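Local coordinates for HI1317 (Haemophilus influenzae, PDB 1JOV), which probably interconverts the alpha and beta anomers of D-glucose 6-phosphate, as a member of the glucose-6-phosphate 1-epimerase family, at residues 148-153 with 246-251. Numbering follows the deposited sequence.
Sequences ALHTYF and CLETAR
Cys246 puts its sulfur over one face of the Tyr152 ring, off-centre toward the CG and CD2 rim, with SG 3.4 Å from Tyr152 CD2. SG lies anti to its own carbonyl carbon (chi1 -72°), and the same position brings it obliquely up to the His150 ring, 3.7 Å from CE1. The far end of the tyrosine is tied by its hydroxyl to Arg70. At Leu247 the backbone N reaches Thr151 O in a weak, long bond, while CB packs 3.8 Å from Phe153 CE2. Leu247 O receives a hydrogen bond from a water that also binds Thr151 OG1 and Thr249 OG1, the latter hydrogen-bonded to His217 as well, bridging the strands where their direct pairing lapses around the inverse gamma turn centred on His150.

Glu248 comes next, and with it the predicted active site on an antiparallel sheet of the galactose mutarotase-like beta-sandwich of the aldose 1-epimerase family. Extended beyond CG, its side chain runs alongside His150; carboxylate and imidazole planes stack 23° apart. Glu248 OE2 sits over one face of the His150 ring, 3.1 Å from His150 NE2 but at a poor angle for a hydrogen bond, and Glu248 CG adds a CH-pi contact. His88 meets the imidazole nearly perpendicular.

Regular pairing resumes at Thr249: its O takes a nearly straight bond from Leu149 N (2.9 Å, 167°), and its N returns a more bent one to Leu149 O. Leu149 CD1 lies against Thr249 CB, and both side chains touch Val264 of strand 261-268. Ala250 faces Ala148 in a non-hydrogen-bonded pair, CB to CB 3.9 Å, with Ala148 also resting on Phe80.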
loop_
_atom_site.group_PDB
_atom_site.type_symbol
_atom_site.label_atom_id
_atom_site.label_comp_id
_atom_site.label_asym_id
_atom_site.label_seq_id
_atom_site.Cartn_x
_atom_site.Cartn_y
_atom_site.Cartn_z
ATOM N N ALA A 148 -5.294 -1.631 7.416
ATOM C CA ALA A 148 -4.085 -0.874 7.158
ATOM C C ALA A 148 -3.802 -0.946 5.680
ATOM O O ALA A 148 -4.010 -1.972 5.039
ATOM C CB ALA A 148 -2.896 -1.408 7.948
ATOM N N LEU A 149 -3.306 0.148 5.139
ATOM C CA LEU A 149 -2.831 0.300 3.794
ATOM C C LEU A 149 -1.333 0.193 3.960
ATOM O O LEU A 149 -0.684 1.158 4.342
ATOM C CB LEU A 149 -3.275 1.592 3.134
ATOM C CG LEU A 149 -4.721 1.982 3.435
ATOM C CD1 LEU A 149 -4.986 3.426 3.009
ATOM C CD2 LEU A 149 -5.684 1.038 2.748
ATOM N N HIS A 150 -0.788 -0.946 3.682
ATOM C CA HIS A 150 0.609 -1.228 3.984
ATOM C C HIS A 150 1.594 -0.831 2.879
ATOM O O HIS A 150 2.300 -1.661 2.290
ATOM C CB HIS A 150 0.609 -2.690 4.292
ATOM C CG HIS A 150 1.865 -3.294 4.916
ATOM N ND1 HIS A 150 3.103 -3.211 4.354
ATOM C CD2 HIS A 150 1.996 -4.010 6.062
ATOM C CE1 HIS A 150 3.953 -3.907 5.092
ATOM N NE2 HIS A 150 3.298 -4.388 6.113
ATOM N N THR A 151 1.586 0.451 2.638
ATOM C CA THR A 151 2.278 0.985 1.443
ATOM C C THR A 151 3.814 0.792 1.452
ATOM O O THR A 151 4.498 1.194 2.387
ATOM C CB THR A 151 1.955 2.497 1.299
ATOM O OG1 THR A 151 0.526 2.687 1.453
ATOM C CG2 THR A 151 2.422 3.071 -0.161
ATOM N N TYR A 152 4.262 0.182 0.354
ATOM C CA TYR A 152 5.720 0.017 0.134
ATOM C C TYR A 152 6.162 1.048 -0.841
ATOM O O TYR A 152 5.827 1.027 -2.068
ATOM C CB TYR A 152 6.118 -1.383 -0.440
ATOM C CG TYR A 152 5.874 -2.571 0.370
ATOM C CD1 TYR A 152 4.588 -3.079 0.607
ATOM C CD2 TYR A 152 6.951 -3.334 0.790
ATOM C CE1 TYR A 152 4.401 -4.270 1.384
ATOM C CE2 TYR A 152 6.776 -4.475 1.540
ATOM C CZ TYR A 152 5.531 -4.974 1.812
ATOM O OH TYR A 152 5.389 -6.146 2.528
ATOM N N PHE A 153 6.957 1.996 -0.297
ATOM C CA PHE A 153 7.442 3.092 -1.161
ATOM C C PHE A 153 8.815 2.740 -1.747
ATOM O O PHE A 153 9.608 2.038 -1.118
ATOM C CB PHE A 153 7.562 4.399 -0.406
ATOM C CG PHE A 153 6.272 4.895 0.063
ATOM C CD1 PHE A 153 5.438 5.560 -0.801
ATOM C CD2 PHE A 153 5.887 4.658 1.359
ATOM C CE1 PHE A 153 4.152 6.005 -0.342
ATOM C CE2 PHE A 153 4.698 5.040 1.801
ATOM C CZ PHE A 153 3.804 5.788 0.977
ATOM N N CYS A 246 8.286 1.039 4.176
ATOM C CA CYS A 246 6.825 1.109 4.428
ATOM C C CYS A 246 6.428 2.186 5.433
ATOM O O CYS A 246 6.965 2.239 6.543
ATOM C CB CYS A 246 6.350 -0.236 4.921
ATOM S SG CYS A 246 6.342 -1.507 3.624
ATOM N N LEU A 247 5.456 3.021 5.043
ATOM C CA LEU A 247 4.838 4.041 5.899
ATOM C C LEU A 247 3.330 3.726 5.743
ATOM O O LEU A 247 2.696 4.179 4.783
ATOM C CB LEU A 247 5.200 5.470 5.533
ATOM C CG LEU A 247 5.082 6.374 6.759
ATOM C CD1 LEU A 247 5.754 7.715 6.522
ATOM C CD2 LEU A 247 3.621 6.583 7.146
ATOM N N GLU A 248 2.821 2.915 6.631
ATOM C CA GLU A 248 1.484 2.385 6.581
ATOM C C GLU A 248 0.394 3.257 7.212
ATOM O O GLU A 248 0.534 3.725 8.354
ATOM C CB GLU A 248 1.437 1.046 7.295
ATOM C CG GLU A 248 2.536 0.091 6.879
ATOM C CD GLU A 248 2.647 -1.171 7.719
ATOM O OE1 GLU A 248 1.653 -1.544 8.353
ATOM O OE2 GLU A 248 3.733 -1.791 7.735
ATOM N N THR A 249 -0.702 3.485 6.490
ATOM C CA THR A 249 -1.892 4.228 6.955
ATOM C C THR A 249 -2.731 3.229 7.764
ATOM O O THR A 249 -3.162 2.225 7.170
ATOM C CB THR A 249 -2.691 4.709 5.776
ATOM O OG1 THR A 249 -1.846 5.445 4.869
ATOM C CG2 THR A 249 -3.823 5.609 6.245
ATOM N N ALA A 250 -2.990 3.416 9.061
ATOM C CA ALA A 250 -3.573 2.313 9.789
ATOM C C ALA A 250 -4.632 2.647 10.854
ATOM O O ALA A 250 -4.653 3.742 11.352
ATOM C CB ALA A 250 -2.517 1.528 10.525
ATOM N N ARG A 251 -5.488 1.684 11.130
ATOM C CA ARG A 251 -6.540 1.753 12.142
ATOM C C ARG A 251 -6.297 0.469 12.911
ATOM O O ARG A 251 -6.881 -0.594 12.593
ATOM C CB ARG A 251 -7.932 1.882 11.523
ATOM C CG ARG A 251 -8.221 3.315 11.000
ATOM C CD ARG A 251 -8.634 4.253 12.219
ATOM N NE ARG A 251 -10.010 3.997 12.648
ATOM C CZ ARG A 251 -11.044 4.578 12.133
ATOM N NH1 ARG A 251 -10.881 5.375 11.199
ATOM N NH2 ARG A 251 -12.289 4.301 12.550
HETATM O O HOH W 1 0.424 4.672 3.232
#